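Local structure of prenyltransference for protein (5HC6) at residues A[62-67]-A[138-143]; A[101-106]-A[133-138]; A[178-183]-A[202-207]; A[189-194]-A[211-216]. The protein probably acts as a cis-prenyltransferase, condensing isoprenoid diphosphates into longer prenyl chains. All blocks are in the same frame, centred on the assembly; numbering follows the deposited sequence.

Interaction 1 (A[62-67]-A[138-143]); sequences IWALSP and LAVAYG
The indole of Trp63 meets the backbone of Tyr142 edge-on: NE1 donates to Tyr142 O at 2.8 Å with an N-H...O angle of 156°, and the oxygen lies close to the ring plane. Phe203 stacks on the indole from outside the two segments. The Tyr142 ring has Trp63 NE1 at its own edge, 4.0 Å from CD2, while its hydroxyl is bonded to Asp147 and Phe204 meets the ring steeply. With CG of Trp63 opposite the backbone N (chi1 -168°), CD1 reaches over to Ala139 CB at 3.7 Å. A phenylalanine in place of Trp63 would probably leave Tyr142 O without this donor and the turn after strand 135-140 less firmly held. Residues 62-65 and 138-140 belong to neighbouring parallel strands near the middle of the six-stranded sheet, with a beta bulge between Trp63 and Leu65. There Ala139 O takes Ala64 N at 2.8 Å and, weakly, Leu65 N. Leu65 O then receives Tyr142 N at 3.0 Å. On the side of the sheet facing Trp45 of helix 34-54, Leu138 CD1 rests 3.7 Å from Ala64 CB. Beyond the strand ends, Pro67 CD packs 3.4 Å from Tyr142 O.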
loop_
_atom_site.group_PDB
_atom_site.type_symbol
_atom_site.label_atom_id
_atom_site.label_comp_id
_atom_site.label_asym_id
_atom_site.label_seq_id
_atom_site.Cartn_x
_atom_site.Cartn_y
_atom_site.Cartn_z
ATOM N N ILE A 62 -7.954 14.398 2.167
ATOM C CA ILE A 62 -6.682 15.060 2.193
ATOM C C ILE A 62 -5.937 14.674 3.447
ATOM O O ILE A 62 -6.452 14.773 4.570
ATOM C CB ILE A 62 -6.817 16.567 2.064
ATOM C CG1 ILE A 62 -7.454 16.930 0.717
ATOM C CG2 ILE A 62 -5.451 17.227 2.213
ATOM C CD1 ILE A 62 -7.659 18.456 0.547
ATOM N N TRP A 63 -4.704 14.211 3.238
ATOM C CA TRP A 63 -3.868 13.695 4.327
ATOM C C TRP A 63 -3.055 14.821 4.815
ATOM O O TRP A 63 -2.100 15.221 4.150
ATOM C CB TRP A 63 -2.921 12.598 3.884
ATOM C CG TRP A 63 -2.237 11.836 5.009
ATOM C CD1 TRP A 63 -2.736 11.521 6.298
ATOM C CD2 TRP A 63 -0.971 11.226 4.928
ATOM N NE1 TRP A 63 -1.818 10.759 6.982
ATOM C CE2 TRP A 63 -0.738 10.546 6.165
ATOM C CE3 TRP A 63 -0.002 11.164 3.933
ATOM C CZ2 TRP A 63 0.404 9.816 6.388
ATOM C CZ3 TRP A 63 1.156 10.476 4.196
ATOM C CH2 TRP A 63 1.336 9.787 5.404
ATOM N N ALA A 64 -3.452 15.325 5.979
ATOM C CA ALA A 64 -2.909 16.568 6.549
ATOM C C ALA A 64 -1.750 16.320 7.510
ATOM O O ALA A 64 -0.934 17.215 7.778
ATOM C CB ALA A 64 -4.019 17.286 7.306
ATOM N N LEU A 65 -1.724 15.151 8.130
ATOM C CA LEU A 65 -0.767 14.956 9.180
ATOM C C LEU A 65 -0.655 13.525 9.597
ATOM O O LEU A 65 -1.668 12.893 9.922
ATOM C CB LEU A 65 -1.166 15.782 10.382
ATOM C CG LEU A 65 0.031 16.004 11.305
ATOM C CD1 LEU A 65 0.957 17.052 10.708
ATOM C CD2 LEU A 65 -0.485 16.418 12.686
ATOM N N SER A 66 0.568 13.021 9.561
ATOM C CA SER A 66 0.836 11.679 9.975
ATOM C C SER A 66 1.262 11.662 11.433
ATOM O O SER A 66 1.625 12.712 11.967
ATOM C CB SER A 66 1.951 11.098 9.137
ATOM O OG SER A 66 3.207 11.531 9.609
ATOM N N PRO A 67 1.248 10.470 12.075
ATOM C CA PRO A 67 1.746 10.408 13.469
ATOM C C PRO A 67 3.270 10.578 13.545
ATOM O O PRO A 67 3.782 10.964 14.560
ATOM C CB PRO A 67 1.283 9.020 13.950
ATOM C CG PRO A 67 0.221 8.600 12.963
ATOM C CD PRO A 67 0.709 9.174 11.663
ATOM N N LEU A 138 -10.656 14.921 6.206
ATOM C CA LEU A 138 -9.339 15.410 6.534
ATOM C C LEU A 138 -8.723 14.375 7.452
ATOM O O LEU A 138 -9.258 14.060 8.517
ATOM C CB LEU A 138 -9.419 16.771 7.222
ATOM C CG LEU A 138 -8.058 17.414 7.383
ATOM C CD1 LEU A 138 -7.446 17.793 6.040
ATOM C CD2 LEU A 138 -8.176 18.604 8.310
ATOM N N ALA A 139 -7.642 13.793 6.982
ATOM C CA ALA A 139 -6.956 12.746 7.706
ATOM C C ALA A 139 -5.826 13.415 8.476
ATOM O O ALA A 139 -4.829 13.870 7.883
ATOM C CB ALA A 139 -6.414 11.664 6.740
ATOM N N VAL A 140 -5.991 13.485 9.800
ATOM C CA VAL A 140 -5.084 14.231 10.671
ATOM C C VAL A 140 -4.639 13.336 11.818
ATOM O O VAL A 140 -5.466 12.742 12.501
ATOM C CB VAL A 140 -5.748 15.448 11.320
ATOM C CG1 VAL A 140 -4.735 16.567 11.451
ATOM C CG2 VAL A 140 -6.945 15.917 10.548
ATOM N N ALA A 141 -3.320 13.245 12.019
ATOM C CA ALA A 141 -2.751 12.283 12.934
ATOM C C ALA A 141 -3.261 10.902 12.512
ATOM O O ALA A 141 -3.660 10.082 13.341
ATOM C CB ALA A 141 -3.153 12.623 14.388
ATOM N N TYR A 142 -3.265 10.668 11.206
ATOM C CA TYR A 142 -3.673 9.393 10.632
ATOM C C TYR A 142 -2.476 8.679 10.073
ATOM O O TYR A 142 -1.699 9.234 9.290
ATOM C CB TYR A 142 -4.757 9.557 9.512
ATOM C CG TYR A 142 -5.068 8.198 8.909
ATOM C CD1 TYR A 142 -6.007 7.369 9.499
ATOM C CD2 TYR A 142 -4.365 7.728 7.781
ATOM C CE1 TYR A 142 -6.219 6.079 9.012
ATOM C CE2 TYR A 142 -4.601 6.487 7.261
ATOM C CZ TYR A 142 -5.528 5.648 7.892
ATOM O OH TYR A 142 -5.726 4.378 7.416
ATOM N N GLY A 143 -2.402 7.409 10.394
ATOM C CA GLY A 143 -1.474 6.493 9.806
ATOM C C GLY A 143 -2.069 5.118 9.540
ATOM O O GLY A 143 -2.889 4.580 10.328
#

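Interaction 2 (A[101-106]-A[133-138]); sequences DIQFSA and GMHFIL. With SO4 (sulfate ion), chain C.
His135 of strand 135-140 meets Gln103 and Ser105 of the adjacent parallel strand 103-107, the two strands being the last and first elements of a beta-alpha-beta unit whose helix is 115-128. Its imidazole is gripped at both nitrogens, in the ring plane. NE2 and Ser105 OG are hydrogen-bonded at 2.7 Å, with either able to donate, and ND1 donates to O1 of a sulfate ion, probably from the crystallisation liquor, which also takes Lys184 N. The Gln103 amide lies over one ring face, its plane turned 34° from the imidazole and OE1 3.3 Å above the ring centre. Ile137 CG1 lies over the opposite face, toward the rim. CG of His135 stands opposite its own backbone N (chi1 -156°), which swings the ring across toward Gln103 and Ser105. An alanine here would probably leave Ser105 OG and the sulfate without their shared mate and the Gln103 amide free to turn.

Behind this layer the backbone ladder fixes the spacing: Phe136 N donates to Gln103 O at 2.8 Å, and Leu138 N reaches Ser105 O at 3.0 Å. The other side of the sheet is apolar. Phe104 and Phe136 lie alongside each other with planes 57° apart, under helices 115-128 and 34-54 respectively. Phe136 CD2 abuts the edge of the Phe104 ring, 3.6 Å from CD1, and Leu138 CB approaches Phe104 CE1 to 3.9 Å.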
loop_
_atom_site.group_PDB
_atom_site.type_symbol
_atom_site.label_atom_id
_atom_site.label_comp_id
_atom_site.label_asym_id
_atom_site.label_seq_id
_atom_site.Cartn_x
_atom_site.Cartn_y
_atom_site.Cartn_z
ATOM N N ASP A 101 -22.793 21.928 -0.250
ATOM C CA ASP A 101 -23.388 21.096 0.789
ATOM C C ASP A 101 -22.456 19.930 1.181
ATOM O O ASP A 101 -22.864 18.774 1.329
ATOM C CB ASP A 101 -24.722 20.556 0.263
ATOM C CG ASP A 101 -25.643 20.093 1.358
ATOM O OD1 ASP A 101 -25.764 20.763 2.408
ATOM O OD2 ASP A 101 -26.264 19.046 1.156
ATOM N N ILE A 102 -21.187 20.248 1.347
ATOM C CA ILE A 102 -20.181 19.222 1.595
ATOM C C ILE A 102 -20.349 18.724 2.974
ATOM O O ILE A 102 -20.578 19.537 3.881
ATOM C CB ILE A 102 -18.790 19.800 1.446
ATOM C CG1 ILE A 102 -18.514 19.992 -0.062
ATOM C CG2 ILE A 102 -17.740 18.887 2.124
ATOM C CD1 ILE A 102 -17.848 21.307 -0.329
ATOM N N GLN A 103 -20.229 17.403 3.149
ATOM C CA GLN A 103 -20.143 16.845 4.487
ATOM C C GLN A 103 -18.644 16.663 4.937
ATOM O O GLN A 103 -17.786 16.172 4.170
ATOM C CB GLN A 103 -21.026 15.605 4.600
ATOM C CG GLN A 103 -20.390 14.256 4.395
ATOM C CD GLN A 103 -20.918 13.185 5.372
ATOM O OE1 GLN A 103 -20.905 11.971 5.078
ATOM N NE2 GLN A 103 -21.359 13.632 6.553
ATOM N N PHE A 104 -18.340 17.080 6.178
ATOM C CA PHE A 104 -16.989 17.074 6.698
ATOM C C PHE A 104 -16.808 16.039 7.778
ATOM O O PHE A 104 -17.593 15.984 8.698
ATOM C CB PHE A 104 -16.589 18.434 7.235
ATOM C CG PHE A 104 -15.256 18.419 7.930
ATOM C CD1 PHE A 104 -14.088 18.529 7.193
ATOM C CD2 PHE A 104 -15.168 18.196 9.303
ATOM C CE1 PHE A 104 -12.847 18.485 7.811
ATOM C CE2 PHE A 104 -13.939 18.114 9.922
ATOM C CZ PHE A 104 -12.776 18.291 9.190
ATOM N N SER A 105 -15.774 15.196 7.652
ATOM C CA SER A 105 -15.291 14.399 8.761
ATOM C C SER A 105 -13.775 14.471 8.844
ATOM O O SER A 105 -13.089 14.797 7.883
ATOM C CB SER A 105 -15.715 12.986 8.620
ATOM O OG SER A 105 -16.972 12.926 8.018
ATOM N N ALA A 106 -13.276 14.220 10.029
ATOM C CA ALA A 106 -11.857 14.032 10.234
ATOM C C ALA A 106 -11.660 12.620 10.716
ATOM O O ALA A 106 -12.529 12.067 11.371
ATOM C CB ALA A 106 -11.299 15.006 11.232
ATOM N N GLY A 133 -23.971 16.582 0.116
ATOM C CA GLY A 133 -23.020 16.735 -1.008
ATOM C C GLY A 133 -21.796 15.845 -0.790
ATOM O O GLY A 133 -21.794 14.965 0.067
ATOM N N MET A 134 -20.751 16.118 -1.556
ATOM C CA MET A 134 -19.535 15.342 -1.504
ATOM C C MET A 134 -19.014 15.242 -0.070
ATOM O O MET A 134 -19.029 16.210 0.664
ATOM C CB MET A 134 -18.459 15.976 -2.397
ATOM C CG MET A 134 -17.123 15.185 -2.399
ATOM S SD MET A 134 -15.912 15.956 -3.467
ATOM C CE MET A 134 -15.180 17.225 -2.499
ATOM N N HIS A 135 -18.579 14.055 0.309
ATOM C CA HIS A 135 -17.844 13.854 1.575
ATOM C C HIS A 135 -16.369 14.329 1.405
ATOM O O HIS A 135 -15.689 14.016 0.416
ATOM C CB HIS A 135 -17.945 12.369 1.941
ATOM C CG HIS A 135 -17.778 12.045 3.396
ATOM N ND1 HIS A 135 -18.001 10.770 3.888
ATOM C CD2 HIS A 135 -17.379 12.789 4.457
ATOM C CE1 HIS A 135 -17.772 10.755 5.191
ATOM N NE2 HIS A 135 -17.405 11.968 5.563
ATOM N N PHE A 136 -15.919 15.157 2.334
ATOM C CA PHE A 136 -14.556 15.588 2.456
ATOM C C PHE A 136 -14.022 15.115 3.784
ATOM O O PHE A 136 -14.532 15.561 4.803
ATOM C CB PHE A 136 -14.445 17.115 2.410
ATOM C CG PHE A 136 -13.105 17.637 2.829
ATOM C CD1 PHE A 136 -11.929 17.087 2.330
ATOM C CD2 PHE A 136 -13.006 18.691 3.743
ATOM C CE1 PHE A 136 -10.672 17.569 2.732
ATOM C CE2 PHE A 136 -11.755 19.174 4.154
ATOM C CZ PHE A 136 -10.580 18.592 3.659
ATOM N N ILE A 137 -13.001 14.229 3.741
ATOM C CA ILE A 137 -12.308 13.719 4.915
ATOM C C ILE A 137 -10.929 14.355 5.035
ATOM O O ILE A 137 -10.136 14.341 4.091
ATOM C CB ILE A 137 -12.127 12.211 4.873
ATOM C CG1 ILE A 137 -13.445 11.511 5.096
ATOM C CG2 ILE A 137 -11.160 11.745 5.959
ATOM C CD1 ILE A 137 -13.432 9.999 4.818
ATOM N N LEU A 138 -10.656 14.921 6.206
ATOM C CA LEU A 138 -9.339 15.410 6.534
ATOM C C LEU A 138 -8.723 14.375 7.452
ATOM O O LEU A 138 -9.258 14.060 8.517
ATOM C CB LEU A 138 -9.419 16.771 7.222
ATOM C CG LEU A 138 -8.058 17.414 7.383
ATOM C CD1 LEU A 138 -7.446 17.793 6.040
ATOM C CD2 LEU A 138 -8.176 18.604 8.310
HETATM S S SO4 C . -20.088 8.409 2.280
HETATM O O1 SO4 C . -18.676 8.936 2.270
HETATM O O2 SO4 C . -20.241 6.956 2.611
HETATM O O3 SO4 C . -20.837 9.222 3.271
HETATM O O4 SO4 C . -20.666 8.629 0.931
#

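Interaction 3 (A[178-183]-A[202-207]); sequences LMTNIT and NFFLWQ
Leu178, just past helix 171-176, lays its CD2 methyl over the five-membered ring of Trp206, a CH-pi contact 3.5 Å from the centroid and 21° off the ring normal. The approach of CD2 to Trp206 CD1 is very short, and the leucine end is nearly eclipsed (chi2 4°), so the exact placing of this methyl is doubtful. The same indole donates from NE1 to Glu175 and takes part in a cation-pi contact with Arg145 of the second subunit, which places the contact beside the dimer interface. A tight turn spans 178-181, closed by Asn181 N on Leu178 O at 2.8 Å, and Thr180 within it uses both branches. Its CG2 methyl touches Phe204 CE1 obliquely at 3.6 Å, while OG1 accepts Gln207 NE2 at 3.1 Å, an N-H...O angle of 163°. The threonine and glutamine approach from opposite directions, and OG1 lies close to the amide plane. These two loops flank strand 190-193 along the chain. Gln207 NE2 also donates to Asp147, and OE1 weakly accepts Leu205 N, which probably fixes the orientation of the amide, chiefly through its NE2 end, and joins the two loops to helix 144-160.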
loop_
_atom_site.group_PDB
_atom_site.type_symbol
_atom_site.label_atom_id
_atom_site.label_comp_id
_atom_site.label_asym_id
_atom_site.label_seq_id
_atom_site.Cartn_x
_atom_site.Cartn_y
_atom_site.Cartn_z
ATOM N N LEU A 178 -12.069 -0.097 10.865
ATOM C CA LEU A 178 -11.098 0.877 10.445
ATOM C C LEU A 178 -11.647 2.284 10.584
ATOM O O LEU A 178 -12.850 2.510 10.513
ATOM C CB LEU A 178 -10.780 0.598 8.986
ATOM C CG LEU A 178 -9.583 -0.228 8.550
ATOM C CD1 LEU A 178 -8.703 -0.871 9.594
ATOM C CD2 LEU A 178 -9.918 -1.148 7.410
ATOM N N MET A 179 -10.771 3.261 10.681
ATOM C CA MET A 179 -11.197 4.634 10.757
ATOM C C MET A 179 -11.962 5.120 9.534
ATOM O O MET A 179 -12.630 6.175 9.572
ATOM C CB MET A 179 -9.995 5.521 10.980
ATOM C CG MET A 179 -9.427 5.369 12.375
ATOM S SD MET A 179 -7.877 6.247 12.574
ATOM C CE MET A 179 -7.261 5.323 13.987
ATOM N N THR A 180 -11.825 4.401 8.432
ATOM C CA THR A 180 -12.596 4.723 7.252
ATOM C C THR A 180 -14.010 4.130 7.273
ATOM O O THR A 180 -14.744 4.247 6.272
ATOM C CB THR A 180 -11.873 4.273 5.990
ATOM O OG1 THR A 180 -11.448 2.893 6.128
ATOM C CG2 THR A 180 -10.678 5.175 5.765
ATOM N N ASN A 181 -14.407 3.517 8.399
ATOM C CA ASN A 181 -15.733 2.933 8.479
ATOM C C ASN A 181 -16.815 4.018 8.422
ATOM O O ASN A 181 -17.945 3.707 8.265
ATOM C CB ASN A 181 -15.885 2.021 9.684
ATOM C CG ASN A 181 -15.880 2.765 11.006
ATOM O OD1 ASN A 181 -15.898 3.993 11.094
ATOM N ND2 ASN A 181 -15.834 1.975 12.080
ATOM N N ILE A 182 -16.445 5.294 8.498
ATOM C CA ILE A 182 -17.402 6.365 8.223
ATOM C C ILE A 182 -17.843 6.549 6.742
ATOM O O ILE A 182 -18.607 7.459 6.450
ATOM C CB ILE A 182 -16.889 7.698 8.804
ATOM C CG1 ILE A 182 -15.583 8.196 8.104
ATOM C CG2 ILE A 182 -16.684 7.549 10.314
ATOM C CD1 ILE A 182 -15.190 9.637 8.356
ATOM N N THR A 183 -17.342 5.742 5.796
ATOM C CA THR A 183 -17.710 5.904 4.401
ATOM C C THR A 183 -18.044 4.610 3.855
ATOM O O THR A 183 -17.421 3.591 4.198
ATOM C CB THR A 183 -16.539 6.161 3.429
ATOM O OG1 THR A 183 -15.369 6.655 4.075
ATOM C CG2 THR A 183 -16.971 7.014 2.277
ATOM N N ASN A 202 3.311 5.674 5.098
ATOM C CA ASN A 202 2.395 5.274 6.155
ATOM C C ASN A 202 1.002 5.964 6.141
ATOM O O ASN A 202 0.334 6.141 7.183
ATOM C CB ASN A 202 3.030 5.313 7.532
ATOM C CG ASN A 202 2.170 4.599 8.588
ATOM O OD1 ASN A 202 1.499 3.600 8.305
ATOM N ND2 ASN A 202 2.105 5.180 9.767
ATOM N N PHE A 203 0.551 6.296 4.942
ATOM C CA PHE A 203 -0.878 6.662 4.715
ATOM C C PHE A 203 -1.686 5.380 4.725
ATOM O O PHE A 203 -1.273 4.385 5.335
ATOM C CB PHE A 203 -0.990 7.439 3.384
ATOM C CG PHE A 203 -2.342 8.114 3.147
ATOM C CD1 PHE A 203 -3.152 8.540 4.197
ATOM C CD2 PHE A 203 -2.790 8.321 1.847
ATOM C CE1 PHE A 203 -4.355 9.123 3.982
ATOM C CE2 PHE A 203 -3.995 8.955 1.616
ATOM C CZ PHE A 203 -4.777 9.353 2.693
ATOM N N PHE A 204 -2.826 5.361 4.045
ATOM C CA PHE A 204 -3.626 4.171 3.952
ATOM C C PHE A 204 -2.785 3.009 3.507
ATOM O O PHE A 204 -1.963 3.108 2.556
ATOM C CB PHE A 204 -4.688 4.316 2.841
ATOM C CG PHE A 204 -5.781 5.311 3.132
ATOM C CD1 PHE A 204 -6.370 5.386 4.383
ATOM C CD2 PHE A 204 -6.241 6.145 2.142
ATOM C CE1 PHE A 204 -7.401 6.279 4.642
ATOM C CE2 PHE A 204 -7.305 7.042 2.384
ATOM C CZ PHE A 204 -7.903 7.089 3.645
ATOM N N LEU A 205 -3.107 1.843 4.063
ATOM C CA LEU A 205 -2.497 0.589 3.613
ATOM C C LEU A 205 -3.544 -0.449 3.251
ATOM O O LEU A 205 -3.642 -0.904 2.114
ATOM C CB LEU A 205 -1.628 0.108 4.759
ATOM C CG LEU A 205 -0.150 0.536 4.858
ATOM C CD1 LEU A 205 0.464 1.529 3.892
ATOM C CD2 LEU A 205 0.250 0.746 6.289
ATOM N N TRP A 206 -4.361 -0.826 4.225
ATOM C CA TRP A 206 -5.486 -1.720 3.986
ATOM C C TRP A 206 -6.374 -1.225 2.790
ATOM O O TRP A 206 -6.884 -1.978 1.984
ATOM C CB TRP A 206 -6.349 -1.759 5.264
ATOM C CG TRP A 206 -7.664 -2.444 4.987
ATOM C CD1 TRP A 206 -8.782 -1.879 4.459
ATOM C CD2 TRP A 206 -7.964 -3.832 5.193
ATOM N NE1 TRP A 206 -9.752 -2.833 4.304
ATOM C CE2 TRP A 206 -9.283 -4.039 4.748
ATOM C CE3 TRP A 206 -7.237 -4.928 5.706
ATOM C CZ2 TRP A 206 -9.897 -5.295 4.801
ATOM C CZ3 TRP A 206 -7.842 -6.169 5.763
ATOM C CH2 TRP A 206 -9.164 -6.344 5.303
ATOM N N GLN A 207 -6.573 0.063 2.736
ATOM C CA GLN A 207 -7.477 0.692 1.770
ATOM C C GLN A 207 -6.972 0.742 0.350
ATOM O O GLN A 207 -7.751 1.070 -0.548
ATOM C CB GLN A 207 -7.784 2.121 2.240
ATOM C CG GLN A 207 -8.529 2.116 3.561
ATOM C CD GLN A 207 -7.712 2.151 4.830
ATOM O OE1 GLN A 207 -6.464 2.088 4.842
ATOM N NE2 GLN A 207 -8.440 2.242 5.957
#

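Interaction 4 (A[189-194]-A[211-216]); sequences DLLIRA and TEFYFT. With SO4 (sulfate ion), chain D.
Parallel strands 190-193 and 212-215 form one margin of the six-stranded sheet, with 212-215 outermost within the chain; the link between them contains no helix. The backbones run in strict register. Leu191 sits at the middle of the ladder, its N donating to Glu212 O at 2.8 Å and its O accepting Tyr214 N at 2.9 Å. Arg193 N continues to Tyr214 O, also at 2.9 Å, and Thr216 N closes the series on Arg193 O at 3.3 Å.

On one face Leu190 CD1 rests against Tyr214 CB, and Ile192 CG2 meets the edge of the Tyr214 ring at CD2, 4.2 Å away. On the other, Leu191 CD2 leans obliquely on the Phe213 ring, 3.7 Å from CD1. Arg193 CB lies 4.1 Å from Phe215 CD1, and from there the arginine runs out fully extended (chi3 -174°). Its guanidinium is salt-bridged to Asp21 and bonded to Ser201, and NH2 also bonds weakly to a sulfate; the ion may mark a phosphate position, consistent with diphosphate substrates. Thr211 OG1 and Thr216 OG1 are buried with no partner in the model.

Helix 225-237 covers Ile192 and Tyr214, strand 15-19 flanks 190-193, and Glu212 is salt-bridged to Arg238 and to Arg199 of the second subunit, whose Leu200 packs on Phe213.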
loop_
_atom_site.group_PDB
_atom_site.type_symbol
_atom_site.label_atom_id
_atom_site.label_comp_id
_atom_site.label_asym_id
_atom_site.label_seq_id
_atom_site.Cartn_x
_atom_site.Cartn_y
_atom_site.Cartn_z
ATOM N N ASP A 189 -10.204 5.084 -5.194
ATOM C CA ASP A 189 -10.036 4.615 -6.561
ATOM C C ASP A 189 -8.753 5.172 -7.110
ATOM O O ASP A 189 -8.107 4.547 -7.953
ATOM C CB ASP A 189 -11.190 5.098 -7.399
ATOM C CG ASP A 189 -12.487 4.602 -6.850
ATOM O OD1 ASP A 189 -12.721 3.403 -7.062
ATOM O OD2 ASP A 189 -13.217 5.365 -6.189
ATOM N N LEU A 190 -8.397 6.348 -6.628
ATOM C CA LEU A 190 -7.250 7.122 -7.181
ATOM C C LEU A 190 -6.500 7.774 -6.028
ATOM O O LEU A 190 -7.127 8.383 -5.196
ATOM C CB LEU A 190 -7.743 8.239 -8.074
ATOM C CG LEU A 190 -6.729 9.251 -8.586
ATOM C CD1 LEU A 190 -5.683 8.587 -9.431
ATOM C CD2 LEU A 190 -7.477 10.301 -9.384
ATOM N N LEU A 191 -5.179 7.624 -5.971
ATOM C CA LEU A 191 -4.392 8.205 -4.923
ATOM C C LEU A 191 -3.413 9.106 -5.619
ATOM O O LEU A 191 -2.668 8.658 -6.470
ATOM C CB LEU A 191 -3.633 7.144 -4.153
ATOM C CG LEU A 191 -2.584 7.703 -3.173
ATOM C CD1 LEU A 191 -3.232 8.339 -1.963
ATOM C CD2 LEU A 191 -1.687 6.582 -2.703
ATOM N N ILE A 192 -3.416 10.375 -5.235
ATOM C CA ILE A 192 -2.534 11.355 -5.832
ATOM C C ILE A 192 -1.424 11.698 -4.826
ATOM O O ILE A 192 -1.698 11.935 -3.650
ATOM C CB ILE A 192 -3.300 12.654 -6.158
ATOM C CG1 ILE A 192 -4.351 12.396 -7.246
ATOM C CG2 ILE A 192 -2.319 13.757 -6.525
ATOM C CD1 ILE A 192 -5.425 13.484 -7.313
ATOM N N ARG A 193 -0.187 11.795 -5.273
ATOM C CA ARG A 193 0.849 12.243 -4.331
ATOM C C ARG A 193 1.692 13.307 -5.005
ATOM O O ARG A 193 2.261 13.036 -6.033
ATOM C CB ARG A 193 1.724 11.089 -3.831
ATOM C CG ARG A 193 2.926 11.608 -3.020
ATOM C CD ARG A 193 3.679 10.557 -2.223
ATOM N NE ARG A 193 4.691 11.226 -1.409
ATOM C CZ ARG A 193 5.076 10.861 -0.208
ATOM N NH1 ARG A 193 4.549 9.806 0.377
ATOM N NH2 ARG A 193 6.005 11.585 0.417
ATOM N N ALA A 194 1.702 14.523 -4.435
ATOM C CA ALA A 194 2.483 15.625 -4.944
ATOM C C ALA A 194 3.949 15.488 -4.488
ATOM O O ALA A 194 4.218 14.765 -3.542
ATOM C CB ALA A 194 1.906 16.936 -4.443
ATOM N N THR A 211 -6.232 0.587 -5.716
ATOM C CA THR A 211 -6.213 1.970 -6.085
ATOM C C THR A 211 -5.116 2.316 -7.129
ATOM O O THR A 211 -4.017 1.786 -7.134
ATOM C CB THR A 211 -6.157 2.909 -4.873
ATOM O OG1 THR A 211 -4.934 3.603 -4.812
ATOM C CG2 THR A 211 -6.477 2.256 -3.618
ATOM N N GLU A 212 -5.467 3.174 -8.064
ATOM C CA GLU A 212 -4.492 3.685 -9.027
ATOM C C GLU A 212 -3.674 4.770 -8.363
ATOM O O GLU A 212 -4.222 5.702 -7.748
ATOM C CB GLU A 212 -5.207 4.283 -10.241
ATOM C CG GLU A 212 -6.029 3.261 -11.049
ATOM C CD GLU A 212 -5.155 2.286 -11.827
ATOM O OE1 GLU A 212 -4.014 2.649 -12.129
ATOM O OE2 GLU A 212 -5.582 1.160 -12.120
ATOM N N PHE A 213 -2.366 4.684 -8.525
ATOM C CA PHE A 213 -1.496 5.708 -8.057
ATOM C C PHE A 213 -1.154 6.730 -9.144
ATOM O O PHE A 213 -0.941 6.350 -10.252
ATOM C CB PHE A 213 -0.221 5.054 -7.588
ATOM C CG PHE A 213 -0.398 4.074 -6.456
ATOM C CD1 PHE A 213 -1.395 4.211 -5.542
ATOM C CD2 PHE A 213 0.429 2.991 -6.360
ATOM C CE1 PHE A 213 -1.509 3.326 -4.483
ATOM C CE2 PHE A 213 0.319 2.093 -5.325
ATOM C CZ PHE A 213 -0.644 2.261 -4.372
ATOM N N TYR A 214 -1.080 8.017 -8.788
ATOM C CA TYR A 214 -0.658 9.080 -9.686
ATOM C C TYR A 214 0.327 9.951 -8.950
ATOM O O TYR A 214 -0.004 10.546 -7.928
ATOM C CB TYR A 214 -1.862 9.917 -10.090
ATOM C CG TYR A 214 -1.574 11.138 -10.952
ATOM C CD1 TYR A 214 -1.399 11.029 -12.334
ATOM C CD2 TYR A 214 -1.455 12.378 -10.378
ATOM C CE1 TYR A 214 -1.143 12.159 -13.110
ATOM C CE2 TYR A 214 -1.170 13.499 -11.123
ATOM C CZ TYR A 214 -1.049 13.393 -12.491
ATOM O OH TYR A 214 -0.779 14.535 -13.201
ATOM N N PHE A 215 1.536 10.027 -9.489
ATOM C CA PHE A 215 2.654 10.790 -8.909
ATOM C C PHE A 215 2.937 11.998 -9.792
ATOM O O PHE A 215 3.047 11.801 -10.973
ATOM C CB PHE A 215 3.872 9.866 -8.848
ATOM C CG PHE A 215 3.634 8.655 -7.982
ATOM C CD1 PHE A 215 3.602 8.759 -6.610
ATOM C CD2 PHE A 215 3.369 7.410 -8.559
ATOM C CE1 PHE A 215 3.332 7.650 -5.826
ATOM C CE2 PHE A 215 3.127 6.296 -7.769
ATOM C CZ PHE A 215 3.094 6.415 -6.406
ATOM N N THR A 216 2.948 13.226 -9.241
ATOM C CA THR A 216 3.345 14.420 -9.961
ATOM C C THR A 216 4.571 14.955 -9.270
ATOM O O THR A 216 4.559 15.020 -8.049
ATOM C CB THR A 216 2.478 15.700 -9.716
ATOM O OG1 THR A 216 1.258 15.441 -9.014
ATOM C CG2 THR A 216 2.336 16.521 -10.932
HETATM S S SO4 D . 8.175 11.096 3.780
HETATM O O1 SO4 D . 9.020 11.776 4.775
HETATM O O2 SO4 D . 8.441 9.596 3.757
HETATM O O3 SO4 D . 6.796 11.432 4.218
HETATM O O4 SO4 D . 8.368 11.761 2.473
#

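In the fold
Interactions 1, 2 and 4 belong to one parallel sheet, ordered 103-107, 135-140, 59-65, 15-19, 190-193, 212-215. Interactions 1 and 2 share strand 135-140, with centres about 15 Å apart; along the chain, interaction 2 comes within the span of interaction 1, overlapping it at Leu138. Interaction 4 closes the far margin, its centre about 20 Å from that of interaction 2. The loops of interaction 3 lie against this sheet: Phe203 bridges Trp63 and Leu191, while Ile182 packs on Ser105. Its segments alternate in sequence with those of interaction 4, and both contacts reach the second subunit, so the later part of the chain ties the sheet to the dimer interface.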